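Local atomic coordinates of tyrosine--tRNA ligase, mitochondrial (Emericella nidulans, PDB entry 5IHX), a protein that probably attaches L-tyrosine to mitochondrial tRNA(Tyr) at the expense of ATP, the bound amino acid here lying in its class I catalytic domain. Residues Val111-Gly116 and Tyr243-Phe248; Leu179-Asp184 and Gln221-Trp226; Lys201-Arg206 and Phe212-Tyr217. All coordinates share one frame; numbering follows the deposited sequence.

Contact 1: Val111-Gly116 and Tyr243-Phe248; sequences VGDPTG and YGNILF. With TYR (tyrosine), chain C.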
loop_
_atom_site.group_PDB
_atom_site.type_symbol
_atom_site.label_atom_id
_atom_site.label_comp_id
_atom_site.label_asym_id
_atom_site.label_seq_id
_atom_site.Cartn_x
_atom_site.Cartn_y
_atom_site.Cartn_z
ATOM N N VAL A 111 6.262 7.310 -6.447
ATOM C CA VAL A 111 4.836 7.607 -6.347
ATOM C C VAL A 111 4.547 9.034 -6.807
ATOM O O VAL A 111 3.727 9.254 -7.700
ATOM C CB VAL A 111 4.326 7.417 -4.901
ATOM C CG1 VAL A 111 2.867 7.850 -4.771
ATOM C CG2 VAL A 111 4.491 5.969 -4.471
ATOM N N GLY A 112 5.222 9.999 -6.188
ATOM C CA GLY A 112 5.057 11.401 -6.532
ATOM C C GLY A 112 4.071 12.110 -5.626
ATOM O O GLY A 112 2.907 11.719 -5.533
ATOM N N ASP A 113 4.539 13.157 -4.953
ATOM C CA ASP A 113 3.700 13.926 -4.040
ATOM C C ASP A 113 2.599 14.665 -4.808
ATOM O O ASP A 113 2.900 15.525 -5.636
ATOM C CB ASP A 113 4.548 14.926 -3.250
ATOM C CG ASP A 113 3.812 15.497 -2.054
ATOM O OD1 ASP A 113 4.480 16.024 -1.139
ATOM O OD2 ASP A 113 2.566 15.410 -2.024
ATOM N N PRO A 114 1.321 14.334 -4.540
ATOM C CA PRO A 114 0.228 14.963 -5.295
ATOM C C PRO A 114 -0.060 16.418 -4.920
ATOM O O PRO A 114 -0.845 17.067 -5.613
ATOM C CB PRO A 114 -0.980 14.082 -4.951
ATOM C CG PRO A 114 -0.664 13.518 -3.616
ATOM C CD PRO A 114 0.819 13.300 -3.614
ATOM N N THR A 115 0.555 16.917 -3.851
ATOM C CA THR A 115 0.249 18.256 -3.352
ATOM C C THR A 115 0.635 19.348 -4.346
ATOM O O THR A 115 1.674 19.265 -5.006
ATOM C CB THR A 115 0.963 18.537 -2.015
ATOM O OG1 THR A 115 2.382 18.509 -2.209
ATOM C CG2 THR A 115 0.570 17.502 -0.970
ATOM N N GLY A 116 -0.211 20.369 -4.442
ATOM C CA GLY A 116 0.027 21.487 -5.338
ATOM C C GLY A 116 0.012 21.070 -6.795
ATOM O O GLY A 116 0.704 21.660 -7.626
ATOM N N TYR A 243 2.400 21.825 4.503
ATOM C CA TYR A 243 1.628 21.930 5.737
ATOM C C TYR A 243 0.710 20.724 5.915
ATOM O O TYR A 243 0.700 20.096 6.974
ATOM C CB TYR A 243 0.803 23.217 5.760
ATOM C CG TYR A 243 0.139 23.467 7.094
ATOM C CD1 TYR A 243 -1.105 22.922 7.385
ATOM C CD2 TYR A 243 0.760 24.235 8.067
ATOM C CE1 TYR A 243 -1.713 23.141 8.605
ATOM C CE2 TYR A 243 0.161 24.460 9.291
ATOM C CZ TYR A 243 -1.076 23.910 9.554
ATOM O OH TYR A 243 -1.678 24.130 10.772
ATOM N N GLY A 244 -0.052 20.408 4.871
ATOM C CA GLY A 244 -0.977 19.288 4.900
ATOM C C GLY A 244 -0.319 17.962 5.234
ATOM O O GLY A 244 -0.788 17.242 6.118
ATOM N N ASN A 245 0.760 17.630 4.529
ATOM C CA ASN A 245 1.471 16.376 4.773
ATOM C C ASN A 245 2.063 16.308 6.175
ATOM O O ASN A 245 2.033 15.258 6.815
ATOM C CB ASN A 245 2.581 16.169 3.738
ATOM C CG ASN A 245 2.040 15.911 2.341
ATOM O OD1 ASN A 245 0.928 15.409 2.177
ATOM N ND2 ASN A 245 2.836 16.238 1.329
ATOM N N ILE A 246 2.607 17.423 6.650
ATOM C CA ILE A 246 3.211 17.452 7.975
ATOM C C ILE A 246 2.124 17.340 9.043
ATOM O O ILE A 246 2.311 16.658 10.049
ATOM C CB ILE A 246 4.049 18.732 8.187
ATOM C CG1 ILE A 246 5.235 18.737 7.220
ATOM C CG2 ILE A 246 4.552 18.820 9.630
ATOM C CD1 ILE A 246 6.059 20.012 7.236
ATOM N N LEU A 247 0.990 18.000 8.820
ATOM C CA LEU A 247 -0.143 17.910 9.739
ATOM C C LEU A 247 -0.615 16.464 9.849
ATOM O O LEU A 247 -0.799 15.939 10.949
ATOM C CB LEU A 247 -1.293 18.813 9.280
ATOM C CG LEU A 247 -2.584 18.748 10.107
ATOM C CD1 LEU A 247 -2.367 19.210 11.542
ATOM C CD2 LEU A 247 -3.668 19.581 9.443
ATOM N N PHE A 248 -0.820 15.828 8.701
ATOM C CA PHE A 248 -1.195 14.423 8.667
ATOM C C PHE A 248 -0.146 13.587 9.391
ATOM O O PHE A 248 -0.473 12.651 10.117
ATOM C CB PHE A 248 -1.348 13.941 7.223
ATOM C CG PHE A 248 -1.768 12.504 7.107
ATOM C CD1 PHE A 248 -3.106 12.171 6.983
ATOM C CD2 PHE A 248 -0.828 11.486 7.128
ATOM C CE1 PHE A 248 -3.500 10.849 6.879
ATOM C CE2 PHE A 248 -1.215 10.164 7.026
ATOM C CZ PHE A 248 -2.552 9.845 6.900
HETATM N N TYR C . 6.925 15.234 0.025
HETATM C CA TYR C . 8.031 16.234 0.053
HETATM C C TYR C . 8.053 17.057 -1.231
HETATM O O TYR C . 8.504 18.204 -1.247
HETATM C CB TYR C . 9.378 15.538 0.251
HETATM C CG TYR C . 9.384 14.561 1.401
HETATM C CD1 TYR C . 9.242 15.002 2.711
HETATM C CD2 TYR C . 9.530 13.197 1.180
HETATM C CE1 TYR C . 9.247 14.115 3.766
HETATM C CE2 TYR C . 9.536 12.303 2.228
HETATM C CZ TYR C . 9.395 12.767 3.519
HETATM O OH TYR C . 9.399 11.880 4.568
HETATM O OXT TYR C . 7.623 16.588 -2.285
#
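Asp113 and Asn245 meet because their first torsions aim them at each other: Asp113 carries CG anti to its own nitrogen (chi1 -165°), while Asn245 holds CG anti to its carbonyl carbon (chi1 -68°). The carboxylate belongs to an Asx turn in the loop that follows helix 108-111 of the class I synthetase catalytic domain, and the amide projects from the first turn of helix 243-259. Two flat groups thus come from opposite directions with their planes 32° apart. Asn245 ND2 gives a weak hydrogen bond to Asp113 OD2 at 3.5 Å, and its stronger partner is Gln242 OE1, just before the helical segment. Gln242 NE2 in turn donates to Asp113 OD1, so one glutamine side chain serves both residues. In the Asx turn, Asp113 OD2 takes the N-H of Thr115 at 3.1 Å, met from above the carboxylate plane, and this bond should restrain rotation of the carboxylate. The methyl CG2 of Thr115 packs against the amide, 3.5 Å from Asn245 ND2. The oxygen that accepts from Gln242 takes the ligand as well: the amino nitrogen N of the bound tyrosine donates to Asp113 OD1 at 2.8 Å.

Contact 2: Leu179-Asp184 and Gln221-Trp226; sequences LEVLRD and QAWDWW. With TYR (tyrosine), chain C.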
loop_
_atom_site.group_PDB
_atom_site.type_symbol
_atom_site.label_atom_id
_atom_site.label_comp_id
_atom_site.label_asym_id
_atom_site.label_seq_id
_atom_site.Cartn_x
_atom_site.Cartn_y
_atom_site.Cartn_z
ATOM N N LEU A 179 1.491 -5.114 4.617
ATOM C CA LEU A 179 0.723 -5.573 5.768
ATOM C C LEU A 179 1.173 -4.854 7.043
ATOM O O LEU A 179 0.357 -4.550 7.912
ATOM C CB LEU A 179 0.857 -7.089 5.929
ATOM C CG LEU A 179 -0.219 -7.808 6.748
ATOM C CD1 LEU A 179 -1.618 -7.545 6.196
ATOM C CD2 LEU A 179 0.054 -9.302 6.795
ATOM N N GLU A 180 2.469 -4.571 7.145
ATOM C CA GLU A 180 3.002 -3.868 8.310
ATOM C C GLU A 180 2.451 -2.446 8.410
ATOM O O GLU A 180 2.097 -1.987 9.497
ATOM C CB GLU A 180 4.534 -3.828 8.265
ATOM C CG GLU A 180 5.162 -3.150 9.480
ATOM C CD GLU A 180 6.678 -3.100 9.418
ATOM O OE1 GLU A 180 7.261 -3.633 8.451
ATOM O OE2 GLU A 180 7.292 -2.525 10.341
ATOM N N VAL A 181 2.379 -1.746 7.282
ATOM C CA VAL A 181 1.875 -0.375 7.280
ATOM C C VAL A 181 0.379 -0.352 7.587
ATOM O O VAL A 181 -0.104 0.527 8.303
ATOM C CB VAL A 181 2.150 0.330 5.934
ATOM C CG1 VAL A 181 1.490 1.705 5.895
ATOM C CG2 VAL A 181 3.649 0.454 5.694
ATOM N N LEU A 182 -0.354 -1.313 7.033
ATOM C CA LEU A 182 -1.787 -1.408 7.286
ATOM C C LEU A 182 -2.065 -1.734 8.751
ATOM O O LEU A 182 -3.001 -1.201 9.344
ATOM C CB LEU A 182 -2.430 -2.463 6.383
ATOM C CG LEU A 182 -2.397 -2.199 4.874
ATOM C CD1 LEU A 182 -3.203 -3.254 4.129
ATOM C CD2 LEU A 182 -2.905 -0.805 4.536
ATOM N N ARG A 183 -1.251 -2.610 9.331
ATOM C CA ARG A 183 -1.445 -3.031 10.713
ATOM C C ARG A 183 -1.158 -1.897 11.697
ATOM O O ARG A 183 -1.939 -1.649 12.616
ATOM C CB ARG A 183 -0.549 -4.231 11.041
ATOM C CG ARG A 183 -0.351 -4.459 12.536
ATOM C CD ARG A 183 0.342 -5.776 12.829
ATOM N NE ARG A 183 1.672 -5.836 12.228
ATOM C CZ ARG A 183 2.740 -5.209 12.711
ATOM N NH1 ARG A 183 2.639 -4.459 13.802
ATOM N NH2 ARG A 183 3.910 -5.321 12.101
ATOM N N ASP A 184 -0.035 -1.211 11.498
ATOM C CA ASP A 184 0.451 -0.233 12.472
ATOM C C ASP A 184 -0.037 1.192 12.211
ATOM O O ASP A 184 0.027 2.038 13.103
ATOM C CB ASP A 184 1.983 -0.242 12.496
ATOM C CG ASP A 184 2.553 -1.500 13.132
ATOM O OD1 ASP A 184 1.853 -2.132 13.954
ATOM O OD2 ASP A 184 3.706 -1.856 12.808
ATOM N N GLN A 221 4.901 9.359 3.704
ATOM C CA GLN A 221 5.629 10.447 4.349
ATOM C C GLN A 221 5.526 10.322 5.866
ATOM O O GLN A 221 6.492 10.574 6.589
ATOM C CB GLN A 221 5.109 11.807 3.886
ATOM C CG GLN A 221 5.923 12.979 4.436
ATOM C CD GLN A 221 5.889 14.214 3.546
ATOM O OE1 GLN A 221 5.584 14.135 2.356
ATOM N NE2 GLN A 221 6.212 15.364 4.126
ATOM N N ALA A 222 4.346 9.941 6.343
ATOM C CA ALA A 222 4.129 9.756 7.771
ATOM C C ALA A 222 5.004 8.627 8.291
ATOM O O ALA A 222 5.601 8.733 9.363
ATOM C CB ALA A 222 2.668 9.462 8.054
ATOM N N TRP A 223 5.077 7.543 7.527
ATOM C CA TRP A 223 5.884 6.395 7.913
ATOM C C TRP A 223 7.369 6.770 7.927
ATOM O O TRP A 223 8.107 6.352 8.819
ATOM C CB TRP A 223 5.625 5.214 6.973
ATOM C CG TRP A 223 6.159 3.912 7.491
ATOM C CD1 TRP A 223 7.336 3.310 7.150
ATOM C CD2 TRP A 223 5.535 3.055 8.455
ATOM N NE1 TRP A 223 7.479 2.128 7.838
ATOM C CE2 TRP A 223 6.389 1.951 8.648
ATOM C CE3 TRP A 223 4.336 3.114 9.172
ATOM C CZ2 TRP A 223 6.080 0.913 9.527
ATOM C CZ3 TRP A 223 4.033 2.086 10.046
ATOM C CH2 TRP A 223 4.901 1.000 10.215
ATOM N N ASP A 224 7.801 7.549 6.934
ATOM C CA ASP A 224 9.169 8.076 6.911
ATOM C C ASP A 224 9.501 8.746 8.236
ATOM O O ASP A 224 10.527 8.458 8.852
ATOM C CB ASP A 224 9.360 9.089 5.781
ATOM C CG ASP A 224 9.485 8.442 4.418
ATOM O OD1 ASP A 224 9.426 9.183 3.416
ATOM O OD2 ASP A 224 9.636 7.204 4.345
ATOM N N TRP A 225 8.620 9.645 8.666
ATOM C CA TRP A 225 8.808 10.377 9.911
ATOM C C TRP A 225 8.901 9.407 11.081
ATOM O O TRP A 225 9.794 9.519 11.923
ATOM C CB TRP A 225 7.661 11.362 10.131
ATOM C CG TRP A 225 7.941 12.408 11.171
ATOM C CD1 TRP A 225 8.999 12.450 12.032
ATOM C CD2 TRP A 225 7.149 13.568 11.454
ATOM N NE1 TRP A 225 8.914 13.561 12.834
ATOM C CE2 TRP A 225 7.787 14.265 12.500
ATOM C CE3 TRP A 225 5.961 14.085 10.925
ATOM C CZ2 TRP A 225 7.280 15.452 13.024
ATOM C CZ3 TRP A 225 5.460 15.263 11.448
ATOM C CH2 TRP A 225 6.118 15.933 12.488
ATOM N N TRP A 226 7.975 8.453 11.126
ATOM C CA TRP A 226 7.965 7.445 12.179
ATOM C C TRP A 226 9.309 6.725 12.263
ATOM O O TRP A 226 9.841 6.519 13.353
ATOM C CB TRP A 226 6.837 6.437 11.943
ATOM C CG TRP A 226 6.971 5.190 12.762
ATOM C CD1 TRP A 226 7.086 3.914 12.295
ATOM C CD2 TRP A 226 7.012 5.100 14.191
ATOM N NE1 TRP A 226 7.192 3.034 13.343
ATOM C CE2 TRP A 226 7.151 3.736 14.519
ATOM C CE3 TRP A 226 6.944 6.037 15.225
ATOM C CZ2 TRP A 226 7.222 3.288 15.835
ATOM C CZ3 TRP A 226 7.017 5.590 16.533
ATOM C CH2 TRP A 226 7.154 4.228 16.825
HETATM N N TYR C . 6.925 15.234 0.025
HETATM C CA TYR C . 8.031 16.234 0.053
HETATM C C TYR C . 8.053 17.057 -1.231
HETATM O O TYR C . 8.504 18.204 -1.247
HETATM C CB TYR C . 9.378 15.538 0.251
HETATM C CG TYR C . 9.384 14.561 1.401
HETATM C CD1 TYR C . 9.242 15.002 2.711
HETATM C CD2 TYR C . 9.530 13.197 1.180
HETATM C CE1 TYR C . 9.247 14.115 3.766
HETATM C CE2 TYR C . 9.536 12.303 2.228
HETATM C CZ TYR C . 9.395 12.767 3.519
HETATM O OH TYR C . 9.399 11.880 4.568
HETATM O OXT TYR C . 7.623 16.588 -2.285
#
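Helices 179-184 and 221-226 run nearly at right angles, 84° between their directions, and their axes come no closer than 12.1 Å. Both belong to the class I catalytic domain, and the gap between them is bridged chiefly by the indole of Trp223. The backbones come nearest at Val181 and Trp223, whose CA atoms are 7.9 Å apart. With CG anti to the backbone nitrogen (chi1 -166°), Trp223 reaches across to the other helix. Val181 lays CG2 over the face of its six-membered ring in a CH-pi contact, 4.3 Å from the ring centroid and 11° off the normal. The opposite face carries Trp226 CD1, displaced toward the rim. Two acidic side chains meet the edge of the six-membered ring in its plane. Glu180, extended with its carboxylate almost perpendicular to the indole, brings OE2 to 3.7 Å from Trp223 CZ2; Asp184 sets CB 3.9 Å from Trp223 CH2, its carboxylate nearly coplanar with the ring. Helix 221-226 also lines the tyrosine pocket: Gln221 OE1 accepts from the ligand N at 2.9 Å, and Asp224 OD1 accepts the ligand OH. Trp172 and Trp173 donate to Asp224 OD2. Ile256 of helix 243-259 packs against Trp223 and Trp226, while Val181 and Leu182 of helix 178-186 touch Leu178 and Met220 of the second subunit, respectively.

Contact 3: Lys201-Arg206 and Phe212-Tyr217; sequences KNRMER and FAEFTY. With TYR (tyrosine), chain C.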
loop_
_atom_site.group_PDB
_atom_site.type_symbol
_atom_site.label_atom_id
_atom_site.label_comp_id
_atom_site.label_asym_id
_atom_site.label_seq_id
_atom_site.Cartn_x
_atom_site.Cartn_y
_atom_site.Cartn_z
ATOM N N LYS A 201 -9.497 17.169 -2.512
ATOM C CA LYS A 201 -10.768 17.811 -2.829
ATOM C C LYS A 201 -10.697 18.558 -4.160
ATOM O O LYS A 201 -11.649 18.542 -4.941
ATOM C CB LYS A 201 -11.176 18.771 -1.711
ATOM C CG LYS A 201 -12.501 19.474 -1.954
ATOM N N ASN A 202 -9.565 19.207 -4.412
ATOM C CA ASN A 202 -9.388 19.998 -5.625
ATOM C C ASN A 202 -9.205 19.148 -6.879
ATOM O O ASN A 202 -9.472 19.608 -7.986
ATOM C CB ASN A 202 -8.182 20.931 -5.475
ATOM C CG ASN A 202 -8.417 22.037 -4.465
ATOM O OD1 ASN A 202 -9.558 22.392 -4.166
ATOM N ND2 ASN A 202 -7.333 22.595 -3.939
ATOM N N ARG A 203 -8.754 17.909 -6.704
ATOM C CA ARG A 203 -8.523 17.019 -7.839
ATOM C C ARG A 203 -9.744 16.160 -8.138
ATOM O O ARG A 203 -9.843 15.560 -9.209
ATOM C CB ARG A 203 -7.311 16.128 -7.576
ATOM C CG ARG A 203 -6.014 16.901 -7.444
ATOM C CD ARG A 203 -4.840 15.989 -7.156
ATOM N NE ARG A 203 -4.669 14.977 -8.196
ATOM C CZ ARG A 203 -3.497 14.489 -8.597
ATOM N NH1 ARG A 203 -2.360 14.919 -8.060
ATOM N NH2 ARG A 203 -3.460 13.568 -9.551
ATOM N N MET A 204 -10.669 16.099 -7.186
ATOM C CA MET A 204 -11.931 15.395 -7.384
ATOM C C MET A 204 -12.969 16.355 -7.955
ATOM O O MET A 204 -13.738 15.999 -8.848
ATOM C CB MET A 204 -12.427 14.791 -6.067
ATOM C CG MET A 204 -11.477 13.765 -5.456
ATOM S SD MET A 204 -11.228 12.293 -6.465
ATOM C CE MET A 204 -12.870 11.578 -6.444
ATOM N N GLU A 205 -12.979 17.578 -7.433
ATOM C CA GLU A 205 -13.902 18.608 -7.893
ATOM C C GLU A 205 -13.584 19.043 -9.321
ATOM O O GLU A 205 -14.466 19.066 -10.180
ATOM C CB GLU A 205 -13.859 19.818 -6.957
ATOM N N ARG A 206 -12.324 19.390 -9.570
ATOM C CA ARG A 206 -11.896 19.819 -10.899
ATOM C C ARG A 206 -12.066 18.699 -11.923
ATOM O O ARG A 206 -12.389 18.952 -13.085
ATOM C CB ARG A 206 -10.438 20.284 -10.873
ATOM C CG ARG A 206 -10.216 21.588 -10.123
ATOM N N PHE A 212 -4.643 5.480 -6.511
ATOM C CA PHE A 212 -4.549 4.938 -5.162
ATOM C C PHE A 212 -3.163 5.201 -4.587
ATOM O O PHE A 212 -3.021 5.530 -3.410
ATOM C CB PHE A 212 -4.845 3.436 -5.160
ATOM C CG PHE A 212 -4.884 2.827 -3.788
ATOM C CD1 PHE A 212 -6.071 2.757 -3.078
ATOM C CD2 PHE A 212 -3.731 2.327 -3.205
ATOM C CE1 PHE A 212 -6.108 2.197 -1.813
ATOM C CE2 PHE A 212 -3.761 1.768 -1.941
ATOM C CZ PHE A 212 -4.952 1.702 -1.245
ATOM N N ALA A 213 -2.145 5.051 -5.429
ATOM C CA ALA A 213 -0.767 5.332 -5.037
ATOM C C ALA A 213 -0.614 6.758 -4.510
ATOM O O ALA A 213 -0.023 6.972 -3.450
ATOM C CB ALA A 213 0.168 5.099 -6.210
ATOM N N GLU A 214 -1.148 7.725 -5.249
ATOM C CA GLU A 214 -1.088 9.126 -4.837
ATOM C C GLU A 214 -1.823 9.343 -3.523
ATOM O O GLU A 214 -1.355 10.073 -2.648
ATOM C CB GLU A 214 -1.681 10.037 -5.915
ATOM C CG GLU A 214 -0.856 10.125 -7.189
ATOM C CD GLU A 214 -1.530 10.973 -8.253
ATOM O OE1 GLU A 214 -2.637 10.601 -8.699
ATOM O OE2 GLU A 214 -0.957 12.014 -8.639
ATOM N N PHE A 215 -2.981 8.704 -3.398
ATOM C CA PHE A 215 -3.802 8.797 -2.196
ATOM C C PHE A 215 -3.042 8.273 -0.977
ATOM O O PHE A 215 -3.289 8.700 0.149
ATOM C CB PHE A 215 -5.106 8.019 -2.406
ATOM C CG PHE A 215 -6.131 8.234 -1.330
ATOM C CD1 PHE A 215 -6.699 9.481 -1.134
ATOM C CD2 PHE A 215 -6.554 7.178 -0.538
ATOM C CE1 PHE A 215 -7.652 9.680 -0.152
ATOM C CE2 PHE A 215 -7.510 7.369 0.444
ATOM C CZ PHE A 215 -8.060 8.622 0.637
ATOM N N THR A 216 -2.109 7.357 -1.220
ATOM C CA THR A 216 -1.338 6.724 -0.154
ATOM C C THR A 216 -0.107 7.541 0.251
ATOM O O THR A 216 0.459 7.324 1.321
ATOM C CB THR A 216 -0.875 5.309 -0.585
ATOM O OG1 THR A 216 -1.993 4.561 -1.073
ATOM C CG2 THR A 216 -0.228 4.551 0.570
ATOM N N TYR A 217 0.294 8.486 -0.598
ATOM C CA TYR A 217 1.548 9.216 -0.399
ATOM C C TYR A 217 1.682 9.816 1.009
ATOM O O TYR A 217 2.738 9.689 1.630
ATOM C CB TYR A 217 1.703 10.317 -1.457
ATOM C CG TYR A 217 3.055 10.998 -1.420
ATOM C CD1 TYR A 217 4.071 10.594 -2.277
ATOM C CD2 TYR A 217 3.323 12.032 -0.529
ATOM C CE1 TYR A 217 5.309 11.200 -2.253
ATOM C CE2 TYR A 217 4.561 12.645 -0.499
ATOM C CZ TYR A 217 5.551 12.224 -1.363
ATOM O OH TYR A 217 6.789 12.826 -1.341
HETATM N N TYR C . 6.925 15.234 0.025
HETATM C CA TYR C . 8.031 16.234 0.053
HETATM C C TYR C . 8.053 17.057 -1.231
HETATM O O TYR C . 8.504 18.204 -1.247
HETATM C CB TYR C . 9.378 15.538 0.251
HETATM C CG TYR C . 9.384 14.561 1.401
HETATM C CD1 TYR C . 9.242 15.002 2.711
HETATM C CD2 TYR C . 9.530 13.197 1.180
HETATM C CE1 TYR C . 9.247 14.115 3.766
HETATM C CE2 TYR C . 9.536 12.303 2.228
HETATM C CZ TYR C . 9.395 12.767 3.519
HETATM O OH TYR C . 9.399 11.880 4.568
HETATM O OXT TYR C . 7.623 16.588 -2.285
#
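Charge pairing joins Arg203 to Glu214, the two residues that touch between helix 198-205 and the start of helix 212-229. Arg203 NH2 lies 3.1 Å from Glu214 OE2 in a salt bridge. Both of the bonds within it, from NH1 and from NH2 to the same OE2, are weak and strongly bent, the N-H...O angle at NH2 being 129°. The planes are consistent with this: guanidinium and carboxylate stand 82° apart, and the acid approaches obliquely, unlike the coplanar two-pronged pairing of these groups. The bend of the arginine at chi3 (58°) turns its head toward the acid. Among hydrogen bonds to the backbone, Glu214 OE1 accepts from Ser211 N, the stronger polar partner of this acid, just ahead of the helix, and Arg203 NE donates weakly to Gly209 O, which ties the salt bridge to the connecting loop. Helix 212-229 belongs to the class I catalytic domain; its first turn lies at the dimer interface, where Phe212 packs on Thr216 of the second subunit, and Tyr217 directly after it reaches into the tyrosine pocket. There Tyr217 OH, also paired with Asp73 OD1, accepts from the amino N of the ligand at 2.8 Å, the nitrogen lying near the plane of the ring. Val111 and Pro114 pack against this ring, and Pro114 also lies against the Arg203 guanidinium.

In the fold
Helix 212-229 is shared by contacts 2 and 3, and its successive turns bring Tyr217, Gln221 and Asp224 to the same ligand that contact 1 meets through Asp113. Contact 2 is buried and depends on an aromatic face and edge; contacts 1 and 3 are partly buried and rely on polar groups, an Asx turn in the former and an ion pair in the latter. Contacts 1 and 3 lie about 10 Å apart between centres and touch through Asp113 and Tyr217, whereas contacts 2 and 3 meet only by adjoining in sequence. Along the chain, contact 3 nests within contact 2, and contact 2 within contact 1.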